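Local coordinates for protein lipoteichoic acid primase (Listeria monocytogenes, PDB 4UOP) that is a sulfatase-family enzyme of the lipoteichoic acid primase type, whose extracellular catalytic domain carries a bound magnesium ion, at residues T102-S106 / P121-T126; K308-A312 / Y387-P391; N368-P372 / Y382-S386. All blocks are in the same frame, centred on the assembly; numbering follows the deposited sequence.

Contact 1: residues T102-S106 / P121-T126; sequences TVSKS and PSGYYT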
ATOM      1  N   THR B 102      11.733   7.934   3.420  1.00 18.61           N
ATOM      2  CA  THR B 102      10.932   7.145   4.328  1.00 19.23           C
ATOM      3  C   THR B 102       9.479   7.312   3.898  1.00 19.32           C
ATOM      4  O   THR B 102       8.746   8.137   4.461  1.00 21.01           O
ATOM      5  CB  THR B 102      11.121   7.574   5.809  1.00 19.69           C
ATOM      6  OG1 THR B 102      10.809   8.962   5.995  1.00 19.63           O
ATOM      7  CG2 THR B 102      12.546   7.319   6.258  1.00 20.76           C
ATOM      8  N   VAL B 103       9.090   6.563   2.873  1.00 19.47           N
ATOM      9  CA  VAL B 103       7.766   6.706   2.281  1.00 19.50           C
ATOM     10  C   VAL B 103       7.089   5.359   2.186  1.00 20.65           C
ATOM     11  O   VAL B 103       7.714   4.330   2.419  1.00 21.09           O
ATOM     12  CB  VAL B 103       7.805   7.405   0.896  1.00 20.11           C
ATOM     13  CG1 VAL B 103       8.419   8.791   1.009  1.00 20.39           C
ATOM     14  CG2 VAL B 103       8.557   6.589  -0.134  1.00 20.81           C
ATOM     15  N   SER B 104       5.809   5.371   1.839  1.00 22.46           N
ATOM     16  CA  SER B 104       5.008   4.166   1.787  1.00 25.20           C
ATOM     17  C   SER B 104       4.098   4.191   0.542  1.00 27.90           C
ATOM     18  O   SER B 104       4.600   4.329  -0.570  1.00 27.47           O
ATOM     19  CB  SER B 104       4.200   4.092   3.090  1.00 27.36           C
ATOM     20  OG  SER B 104       3.448   2.923   3.107  1.00 32.50           O
ATOM     21  N   LYS B 105       2.780   4.104   0.740  1.00 29.83           N
ATOM     22  CA  LYS B 105       1.805   3.942  -0.340  1.00 32.33           C
ATOM     23  C   LYS B 105       1.679   5.163  -1.244  1.00 30.48           C
ATOM     24  O   LYS B 105       1.487   5.048  -2.455  1.00 31.11           O
ATOM     25  CB  LYS B 105       0.403   3.705   0.282  1.00 36.58           C
ATOM     26  CG  LYS B 105      -0.057   2.261   0.293  1.00 40.39           C
ATOM     27  CD  LYS B 105      -1.379   2.053   1.062  1.00 44.42           C
ATOM     28  CE  LYS B 105      -2.569   1.985   0.094  1.00 46.54           C
ATOM     29  NZ  LYS B 105      -3.910   2.291   0.681  1.00 49.15           N
ATOM     30  N   SER B 106       1.753   6.337  -0.640  1.00 27.81           N
ATOM     31  CA  SER B 106       1.545   7.593  -1.360  1.00 28.29           C
ATOM     32  C   SER B 106       2.809   8.448  -1.262  1.00 25.14           C
ATOM     33  O   SER B 106       2.933   9.291  -0.385  1.00 24.17           O
ATOM     34  CB  SER B 106       0.339   8.309  -0.763  1.00 31.18           C
ATOM     35  OG  SER B 106      -0.029   9.425  -1.551  1.00 36.69           O
ATOM     36  N   PRO B 121       5.225   6.910   7.968  1.00 21.20           N
ATOM     37  CA  PRO B 121       4.026   6.694   7.176  1.00 21.95           C
ATOM     38  C   PRO B 121       3.516   5.290   7.437  1.00 21.18           C
ATOM     39  O   PRO B 121       4.273   4.438   7.901  1.00 21.58           O
ATOM     40  CB  PRO B 121       4.507   6.859   5.737  1.00 22.05           C
ATOM     41  CG  PRO B 121       5.959   6.601   5.790  1.00 24.07           C
ATOM     42  CD  PRO B 121       6.443   6.984   7.152  1.00 22.02           C
ATOM     43  N   SER B 122       2.239   5.070   7.200  1.00 21.97           N
ATOM     44  CA  SER B 122       1.634   3.779   7.492  1.00 24.07           C
ATOM     45  C   SER B 122       2.080   2.703   6.509  1.00 26.19           C
ATOM     46  O   SER B 122       2.471   3.005   5.373  1.00 25.38           O
ATOM     47  CB  SER B 122       0.112   3.915   7.494  1.00 24.80           C
ATOM     48  OG  SER B 122      -0.515   2.666   7.625  1.00 26.54           O
ATOM     49  N   GLY B 123       2.036   1.447   6.954  1.00 27.01           N
ATOM     50  CA  GLY B 123       2.229   0.298   6.062  1.00 32.22           C
ATOM     51  C   GLY B 123       0.970  -0.005   5.253  1.00 35.70           C
ATOM     52  O   GLY B 123       1.020  -0.746   4.280  1.00 37.44           O
ATOM     53  N   TYR B 124      -0.154   0.580   5.663  1.00 40.80           N
ATOM     54  CA  TYR B 124      -1.493   0.209   5.188  1.00 45.88           C
ATOM     55  C   TYR B 124      -2.249   1.420   4.613  1.00 46.17           C
ATOM     56  O   TYR B 124      -2.751   1.356   3.495  1.00 49.38           O
ATOM     57  CB  TYR B 124      -2.253  -0.413   6.374  1.00 50.47           C
ATOM     58  CG  TYR B 124      -3.702  -0.830   6.160  1.00 56.64           C
ATOM     59  CD1 TYR B 124      -4.724   0.117   6.122  1.00 60.57           C
ATOM     60  CD2 TYR B 124      -4.061  -2.180   6.072  1.00 61.19           C
ATOM     61  CE1 TYR B 124      -6.050  -0.257   5.953  1.00 62.69           C
ATOM     62  CE2 TYR B 124      -5.388  -2.566   5.908  1.00 62.60           C
ATOM     63  CZ  TYR B 124      -6.377  -1.600   5.849  1.00 64.08           C
ATOM     64  OH  TYR B 124      -7.694  -1.968   5.686  1.00 65.90           O
ATOM     65  N   TYR B 125      -2.332   2.507   5.388  1.00 43.49           N
ATOM     66  CA  TYR B 125      -3.034   3.743   4.982  1.00 40.40           C
ATOM     67  C   TYR B 125      -2.160   4.765   4.238  1.00 34.55           C
ATOM     68  O   TYR B 125      -0.939   4.671   4.234  1.00 33.91           O
ATOM     69  CB  TYR B 125      -3.569   4.472   6.221  1.00 42.89           C
ATOM     70  CG  TYR B 125      -4.467   3.677   7.135  1.00 45.46           C
ATOM     71  CD1 TYR B 125      -5.751   3.313   6.741  1.00 48.25           C
ATOM     72  CD2 TYR B 125      -4.046   3.323   8.419  1.00 47.39           C
ATOM     73  CE1 TYR B 125      -6.584   2.597   7.591  1.00 49.36           C
ATOM     74  CE2 TYR B 125      -4.871   2.611   9.276  1.00 50.45           C
ATOM     75  CZ  TYR B 125      -6.137   2.250   8.855  1.00 51.20           C
ATOM     76  OH  TYR B 125      -6.957   1.547   9.703  1.00 55.41           O
ATOM     77  N   THR B 126      -2.819   5.735   3.604  1.00 30.96           N
ATOM     78  CA  THR B 126      -2.208   7.031   3.296  1.00 27.84           C
ATOM     79  C   THR B 126      -2.549   7.939   4.475  1.00 25.95           C
ATOM     80  O   THR B 126      -3.709   8.321   4.662  1.00 24.66           O
ATOM     81  CB  THR B 126      -2.730   7.623   1.969  1.00 28.44           C
ATOM     82  OG1 THR B 126      -2.287   6.797   0.890  1.00 30.67           O
ATOM     83  CG2 THR B 126      -2.201   9.011   1.741  1.00 28.83           C
TER
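Pro121 lays its ring against the backbone of the 102-106 loop: Pro121 CG sits 3.4 Å from Thr102 O and close to Val103 CA, while Pro121 CB packs on Ser104 CB at 3.8 Å. Thr102 O is also hydrogen-bonded by Ser114 of the intervening helix. Beyond the proline, the hydroxyl of Ser104, anti to the backbone N (chi1 -178°), reaches across to Ser122 O; Ser104 OG lies 2.5 Å from Ser122 O, a hydrogen bond modelled shorter than usual, whose exact length is doubtful. The two loops flank helix 107-117 in the sulfatase-type domain, one leading into it and the other leaving it, and the packing of Pro121 at one end of the contact and of Thr126 at the other joins the helix's entrance to its exit, with the side chain of Val103 about 8 Å from the bound magnesium ion. Ser122 points its own hydroxyl back into its loop. Ser122 OG accepts from Tyr124 N and from Tyr125 N, both at 2.9 Å, as an ST turn and ST motif combined, which fixes the bend that follows the proline. Lys105 runs alongside the 124-126 loop, and Met225 of the second subunit packs on it. Thr126 meets Ser106 with both branches of its side chain: Thr126 OG1 lies 3.5 Å and Thr126 CG2 3.6 Å from Ser106 CB. Each of these two residues stands immediately before a helix.

Contact 2: residues K308-A312 / Y387-P391; sequences KAEPA and YMYQP
Met388, on strand 387-390, sends its side chain up from the sheet into the bend made by residues 309-312. CB, directed at that loop, packs on the ring of Phe383 of the adjacent strand, and Met388 CG, placed between the backbone N and the carbonyl carbon (chi1 68°), comes within 3.8 Å of Ala309 CB. Met388 SD is 4.0 Å from Ala309 CB and equally 4.0 Å from Ala312 CB, so the two methyl groups border it, and it stands 3.6 Å from Glu310 O. A turn at the last torsion (chi3 -78°) then swings the methyl toward the proline, where Met388 CE ends 4.1 Å from Pro311 CD and 4.0 Å from Glu310 O; the proline and methionine side chains cross at about a right angle. The peptide bond before Pro311 is cis, and this kink turns the loop just ahead of helix 312-315. Next but one along the strand, Gln390 approaches the same proline more loosely, with Gln390 NE2 4.4 Å from Pro311 CD, and Phe189 of the second subunit packs on this glutamine. Met377 touches Pro311, Met388 and Gln390, and Phe383 also touches Ala312, so the methionine is part of a wider packing cluster, largely apolar, between the five-stranded antiparallel sheet and the loop before helix 312-315. With no hydrogen bond between the segments, the contact is van der Waals packing of a thioether against two methyls, a proline and one carbonyl oxygen.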
ATOM      1  N   LYS B 308      26.505  -0.621  -2.550  1.00 23.47           N
ATOM      2  CA  LYS B 308      26.358  -1.859  -3.299  1.00 24.79           C
ATOM      3  C   LYS B 308      25.377  -2.769  -2.582  1.00 26.34           C
ATOM      4  O   LYS B 308      25.701  -3.906  -2.228  1.00 25.94           O
ATOM      5  CB  LYS B 308      27.720  -2.536  -3.511  1.00 26.28           C
ATOM      6  CG  LYS B 308      28.639  -1.736  -4.415  1.00 28.20           C
ATOM      7  CD  LYS B 308      29.930  -2.491  -4.713  1.00 31.08           C
ATOM      8  CE  LYS B 308      31.023  -1.565  -5.225  1.00 34.47           C
ATOM      9  NZ  LYS B 308      32.291  -2.305  -5.487  1.00 37.24           N
ATOM     10  N   ALA B 309      24.169  -2.247  -2.384  1.00 25.04           N
ATOM     11  CA  ALA B 309      23.077  -2.986  -1.807  1.00 26.35           C
ATOM     12  C   ALA B 309      21.821  -2.343  -2.348  1.00 27.62           C
ATOM     13  O   ALA B 309      21.767  -1.120  -2.474  1.00 27.16           O
ATOM     14  CB  ALA B 309      23.116  -2.894  -0.292  1.00 26.86           C
ATOM     15  N   GLU B 310      20.831  -3.145  -2.712  1.00 28.38           N
ATOM     16  CA  GLU B 310      19.560  -2.595  -3.162  1.00 29.32           C
ATOM     17  C   GLU B 310      18.441  -3.063  -2.234  1.00 27.64           C
ATOM     18  O   GLU B 310      18.479  -4.178  -1.723  1.00 26.97           O
ATOM     19  CB  GLU B 310      19.273  -2.911  -4.644  1.00 34.24           C
ATOM     20  CG  GLU B 310      20.212  -2.213  -5.643  1.00 36.42           C
ATOM     21  CD  GLU B 310      19.885  -0.740  -6.001  1.00 39.37           C
ATOM     22  OE1 GLU B 310      19.205   0.026  -5.235  1.00 32.98           O
ATOM     23  OE2 GLU B 310      20.351  -0.325  -7.104  1.00 37.80           O
ATOM     24  N   PRO B 311      17.445  -2.195  -1.992  1.00 26.24           N
ATOM     25  CA  PRO B 311      17.242  -0.909  -2.673  1.00 25.82           C
ATOM     26  C   PRO B 311      17.946   0.294  -2.043  1.00 24.35           C
ATOM     27  O   PRO B 311      17.604   1.435  -2.373  1.00 25.10           O
ATOM     28  CB  PRO B 311      15.736  -0.738  -2.599  1.00 25.34           C
ATOM     29  CG  PRO B 311      15.400  -1.317  -1.271  1.00 25.54           C
ATOM     30  CD  PRO B 311      16.315  -2.503  -1.102  1.00 25.36           C
ATOM     31  N   ALA B 312      18.930   0.045  -1.174  1.00 23.20           N
ATOM     32  CA  ALA B 312      19.618   1.101  -0.468  1.00 21.37           C
ATOM     33  C   ALA B 312      20.135   2.178  -1.399  1.00 21.03           C
ATOM     34  O   ALA B 312      19.932   3.362  -1.134  1.00 19.84           O
ATOM     35  CB  ALA B 312      20.771   0.542   0.370  1.00 22.23           C
ATOM     36  N   TYR B 387      25.593  -0.569   6.524  1.00 19.97           N
ATOM     37  CA  TYR B 387      24.919  -1.755   5.989  1.00 19.95           C
ATOM     38  C   TYR B 387      23.401  -1.623   6.009  1.00 20.12           C
ATOM     39  O   TYR B 387      22.860  -0.761   6.701  1.00 18.88           O
ATOM     40  CB  TYR B 387      25.345  -3.010   6.747  1.00 20.08           C
ATOM     41  CG  TYR B 387      24.735  -3.149   8.128  1.00 19.90           C
ATOM     42  CD1 TYR B 387      25.354  -2.614   9.238  1.00 21.18           C
ATOM     43  CD2 TYR B 387      23.530  -3.811   8.302  1.00 20.74           C
ATOM     44  CE1 TYR B 387      24.785  -2.717  10.498  1.00 21.41           C
ATOM     45  CE2 TYR B 387      22.954  -3.923   9.560  1.00 22.25           C
ATOM     46  CZ  TYR B 387      23.591  -3.376  10.646  1.00 21.29           C
ATOM     47  OH  TYR B 387      23.033  -3.493  11.899  1.00 24.68           O
ATOM     48  N   MET B 388      22.735  -2.459   5.219  1.00 20.79           N
ATOM     49  CA  MET B 388      21.287  -2.590   5.251  1.00 21.96           C
ATOM     50  C   MET B 388      20.906  -3.989   5.709  1.00 21.46           C
ATOM     51  O   MET B 388      21.619  -4.954   5.431  1.00 20.82           O
ATOM     52  CB  MET B 388      20.653  -2.286   3.884  1.00 24.65           C
ATOM     53  CG  MET B 388      20.895  -3.246   2.742  1.00 28.11           C
ATOM     54  SD  MET B 388      19.589  -3.086   1.481  1.00 33.95           S
ATOM     55  CE  MET B 388      18.253  -3.975   2.232  1.00 35.22           C
ATOM     56  N   TYR B 389      19.817  -4.084   6.457  1.00 20.96           N
ATOM     57  CA  TYR B 389      19.262  -5.364   6.841  1.00 20.52           C
ATOM     58  C   TYR B 389      17.850  -5.506   6.294  1.00 21.15           C
ATOM     59  O   TYR B 389      17.073  -4.560   6.316  1.00 19.34           O
ATOM     60  CB  TYR B 389      19.244  -5.551   8.362  1.00 20.40           C
ATOM     61  CG  TYR B 389      18.531  -6.819   8.700  1.00 20.08           C
ATOM     62  CD1 TYR B 389      19.147  -8.041   8.512  1.00 20.51           C
ATOM     63  CD2 TYR B 389      17.207  -6.804   9.119  1.00 21.36           C
ATOM     64  CE1 TYR B 389      18.487  -9.226   8.777  1.00 20.52           C
ATOM     65  CE2 TYR B 389      16.531  -7.988   9.388  1.00 21.78           C
ATOM     66  CZ  TYR B 389      17.180  -9.195   9.213  1.00 21.62           C
ATOM     67  OH  TYR B 389      16.521 -10.381   9.453  1.00 22.19           O
ATOM     68  N   GLN B 390      17.531  -6.704   5.806  1.00 21.65           N
ATOM     69  CA  GLN B 390      16.178  -7.029   5.357  1.00 24.78           C
ATOM     70  C   GLN B 390      15.818  -8.437   5.832  1.00 23.90           C
ATOM     71  O   GLN B 390      16.543  -9.387   5.545  1.00 23.11           O
ATOM     72  CB  GLN B 390      16.112  -6.953   3.834  1.00 27.51           C
ATOM     73  CG  GLN B 390      14.720  -7.086   3.243  1.00 31.62           C
ATOM     74  CD  GLN B 390      14.723  -7.051   1.719  1.00 34.93           C
ATOM     75  OE1 GLN B 390      13.927  -7.743   1.067  1.00 40.54           O
ATOM     76  NE2 GLN B 390      15.619  -6.260   1.145  1.00 35.05           N
ATOM     77  N   PRO B 391      14.708  -8.575   6.571  1.00 24.99           N
ATOM     78  CA  PRO B 391      14.300  -9.924   6.973  1.00 26.22           C
ATOM     79  C   PRO B 391      13.648 -10.677   5.835  1.00 27.79           C
ATOM     80  O   PRO B 391      13.358 -10.091   4.777  1.00 28.01           O
ATOM     81  CB  PRO B 391      13.290  -9.659   8.083  1.00 25.70           C
ATOM     82  CG  PRO B 391      12.677  -8.352   7.707  1.00 25.60           C
ATOM     83  CD  PRO B 391      13.789  -7.549   7.086  1.00 24.50           C
TER

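Contact 3: residues N368-P372 / Y382-S386; sequences NNYVP and YFTNS
Strands 371-373 and 381-383 form a beta hairpin at one edge of the five-stranded antiparallel sheet, and this contact is the end of the hairpin remote from its connecting loop. Val371 and Phe383 are a hydrogen-bonded pair. Val371 N donates to Phe383 O at 2.8 Å, and the return bond from Phe383 N to Val371 O is 3.0 Å long. The same Val371 O receives a CA-H...O contact from Tyr382 CA at 3.2 Å. Pro372 and Tyr382 follow as a non-hydrogen-bonded pair.

The tyrosines meet in a T-shaped stack, the edge of Tyr370 directed at the face of Tyr382, with ring centroids 5.8 Å apart and planes at 67°. Both rings rise from a CG set between the backbone N and the carbonyl carbon (chi1 61° and 63°), and the CB of Tyr370 also rests on Thr384 CG2. Their hydroxyls are engaged by other parts of the chain: Tyr370 OH with Lys41 O, and Tyr382 OH with Tyr387 OH and Val414 O. On the other face of the sheet, Phe383 stacks on Phe100.

Beyond Tyr370 and Thr384 the two chains part, and a water bridges them, donating to Asn369 O at 2.6 Å and accepting from Asn385 N at 3.0 Å. Thr384 OG1 accepts from Ser386 N in an ST turn that starts the bend toward strand 387-390. The pairing thus passes from direct peptide bonds to a water bridge where the chains separate, and the T-shaped pair packs beside the backbone bonds while both hydroxyls keep polar partners.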
ATOM      1  N   ASN B 368      25.219   7.106  15.307  1.00 22.19           N
ATOM      2  CA  ASN B 368      24.808   5.735  15.045  1.00 24.33           C
ATOM      3  C   ASN B 368      23.339   5.655  14.634  1.00 23.23           C
ATOM      4  O   ASN B 368      22.661   4.673  14.900  1.00 23.20           O
ATOM      5  CB  ASN B 368      25.089   4.837  16.273  1.00 26.73           C
ATOM      6  CG  ASN B 368      24.417   5.337  17.550  1.00 31.50           C
ATOM      7  OD1 ASN B 368      24.027   6.504  17.654  1.00 32.84           O
ATOM      8  ND2 ASN B 368      24.311   4.456  18.547  1.00 34.48           N
ATOM      9  N   ASN B 369      22.841   6.699  13.976  1.00 21.74           N
ATOM     10  CA  ASN B 369      21.443   6.707  13.541  1.00 21.42           C
ATOM     11  C   ASN B 369      21.194   5.620  12.492  1.00 20.62           C
ATOM     12  O   ASN B 369      22.122   5.162  11.824  1.00 21.84           O
ATOM     13  CB  ASN B 369      21.057   8.091  13.021  1.00 20.29           C
ATOM     14  CG  ASN B 369      19.564   8.251  12.818  1.00 20.75           C
ATOM     15  OD1 ASN B 369      18.753   7.701  13.561  1.00 19.97           O
ATOM     16  ND2 ASN B 369      19.197   9.023  11.811  1.00 21.11           N
ATOM     17  N   TYR B 370      19.957   5.150  12.414  1.00 19.31           N
ATOM     18  CA  TYR B 370      19.560   4.222  11.367  1.00 19.85           C
ATOM     19  C   TYR B 370      18.142   4.546  10.945  1.00 18.85           C
ATOM     20  O   TYR B 370      17.440   5.266  11.638  1.00 20.35           O
ATOM     21  CB  TYR B 370      19.693   2.768  11.834  1.00 20.04           C
ATOM     22  CG  TYR B 370      18.843   2.417  13.020  1.00 20.62           C
ATOM     23  CD1 TYR B 370      19.284   2.685  14.311  1.00 21.20           C
ATOM     24  CD2 TYR B 370      17.607   1.815  12.858  1.00 20.62           C
ATOM     25  CE1 TYR B 370      18.508   2.387  15.398  1.00 21.80           C
ATOM     26  CE2 TYR B 370      16.823   1.499  13.958  1.00 22.27           C
ATOM     27  CZ  TYR B 370      17.290   1.785  15.220  1.00 23.06           C
ATOM     28  OH  TYR B 370      16.532   1.477  16.323  1.00 24.93           O
ATOM     29  N   VAL B 371      17.736   4.035   9.793  1.00 18.81           N
ATOM     30  CA  VAL B 371      16.453   4.394   9.208  1.00 17.87           C
ATOM     31  C   VAL B 371      15.629   3.156   8.883  1.00 18.15           C
ATOM     32  O   VAL B 371      15.935   2.452   7.906  1.00 17.39           O
ATOM     33  CB  VAL B 371      16.650   5.215   7.910  1.00 17.59           C
ATOM     34  CG1 VAL B 371      15.315   5.694   7.402  1.00 17.21           C
ATOM     35  CG2 VAL B 371      17.584   6.392   8.156  1.00 18.56           C
ATOM     36  N   PRO B 372      14.580   2.879   9.692  1.00 18.49           N
ATOM     37  CA  PRO B 372      13.627   1.824   9.368  1.00 17.97           C
ATOM     38  C   PRO B 372      12.870   2.093   8.062  1.00 18.61           C
ATOM     39  O   PRO B 372      12.551   3.246   7.770  1.00 17.56           O
ATOM     40  CB  PRO B 372      12.662   1.850  10.555  1.00 19.12           C
ATOM     41  CG  PRO B 372      13.463   2.423  11.667  1.00 19.05           C
ATOM     42  CD  PRO B 372      14.299   3.472  11.013  1.00 19.12           C
ATOM     43  N   TYR B 382      16.016  -2.020   7.681  1.00 18.87           N
ATOM     44  CA  TYR B 382      16.605  -0.718   8.014  1.00 18.33           C
ATOM     45  C   TYR B 382      17.946  -0.466   7.326  1.00 17.40           C
ATOM     46  O   TYR B 382      18.648  -1.412   6.926  1.00 17.18           O
ATOM     47  CB  TYR B 382      16.761  -0.564   9.533  1.00 19.12           C
ATOM     48  CG  TYR B 382      17.693  -1.565  10.143  1.00 19.61           C
ATOM     49  CD1 TYR B 382      19.052  -1.334  10.177  1.00 19.72           C
ATOM     50  CD2 TYR B 382      17.216  -2.762  10.681  1.00 20.02           C
ATOM     51  CE1 TYR B 382      19.923  -2.254  10.725  1.00 20.11           C
ATOM     52  CE2 TYR B 382      18.084  -3.694  11.230  1.00 20.15           C
ATOM     53  CZ  TYR B 382      19.433  -3.427  11.257  1.00 20.49           C
ATOM     54  OH  TYR B 382      20.319  -4.329  11.790  1.00 20.48           O
ATOM     55  N   PHE B 383      18.297   0.812   7.222  1.00 17.84           N
ATOM     56  CA  PHE B 383      19.588   1.258   6.697  1.00 17.68           C
ATOM     57  C   PHE B 383      20.429   1.893   7.797  1.00 17.46           C
ATOM     58  O   PHE B 383      19.924   2.726   8.532  1.00 18.53           O
ATOM     59  CB  PHE B 383      19.409   2.335   5.632  1.00 18.27           C
ATOM     60  CG  PHE B 383      18.528   1.949   4.486  1.00 19.13           C
ATOM     61  CD1 PHE B 383      18.738   0.781   3.789  1.00 20.58           C
ATOM     62  CD2 PHE B 383      17.528   2.807   4.054  1.00 19.77           C
ATOM     63  CE1 PHE B 383      17.935   0.448   2.701  1.00 21.17           C
ATOM     64  CE2 PHE B 383      16.729   2.492   2.971  1.00 19.77           C
ATOM     65  CZ  PHE B 383      16.927   1.305   2.294  1.00 20.24           C
ATOM     66  N   THR B 384      21.710   1.521   7.898  1.00 18.20           N
ATOM     67  CA  THR B 384      22.650   2.213   8.790  1.00 19.10           C
ATOM     68  C   THR B 384      23.659   2.993   7.958  1.00 20.97           C
ATOM     69  O   THR B 384      23.508   3.084   6.738  1.00 19.30           O
ATOM     70  CB  THR B 384      23.382   1.246   9.746  1.00 20.30           C
ATOM     71  OG1 THR B 384      24.456   0.600   9.060  1.00 19.80           O
ATOM     72  CG2 THR B 384      22.434   0.224  10.318  1.00 19.92           C
ATOM     73  N   ASN B 385      24.698   3.533   8.591  1.00 21.38           N
ATOM     74  CA  ASN B 385      25.781   4.155   7.828  1.00 23.80           C
ATOM     75  C   ASN B 385      26.752   3.187   7.132  1.00 23.73           C
ATOM     76  O   ASN B 385      27.579   3.623   6.331  1.00 23.45           O
ATOM     77  CB  ASN B 385      26.582   5.147   8.682  1.00 26.68           C
ATOM     78  CG  ASN B 385      27.261   4.498   9.878  1.00 29.80           C
ATOM     79  OD1 ASN B 385      27.680   3.355   9.830  1.00 29.79           O
ATOM     80  ND2 ASN B 385      27.364   5.243  10.964  1.00 34.62           N
ATOM     81  N   SER B 386      26.638   1.894   7.402  1.00 22.43           N
ATOM     82  CA  SER B 386      27.527   0.928   6.773  1.00 22.77           C
ATOM     83  C   SER B 386      26.860  -0.312   6.201  1.00 21.78           C
ATOM     84  O   SER B 386      27.508  -1.054   5.465  1.00 22.20           O
ATOM     85  CB  SER B 386      28.595   0.507   7.781  1.00 24.84           C
ATOM     86  OG  SER B 386      27.998  -0.249   8.815  1.00 27.35           O
TER
HETATM   87  O   HOH W   1      24.425   3.896  11.564  1.00 26.05           O

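How the contacts relate
Contact 1 comes first along the chain and closes before the others begin; contact 3 then falls between the two segments of contact 2. Contacts 2 and 3 are close, with centres 10 Å apart, because strands 381-383 and 387-390 are neighbours in the five-stranded antiparallel sheet, joined by a probable backbone hydrogen bond from Tyr389 N to Tyr382 O. Phe383 is shared by both contacts. Contact 1 lies about 19 Å from each of the others, centre to centre, yet touches contact 3 where Thr102 packs on Val371. The C-terminal sheet is thereby joined to the loops around helix 107-117, one of which comes near the magnesium ion at Val103.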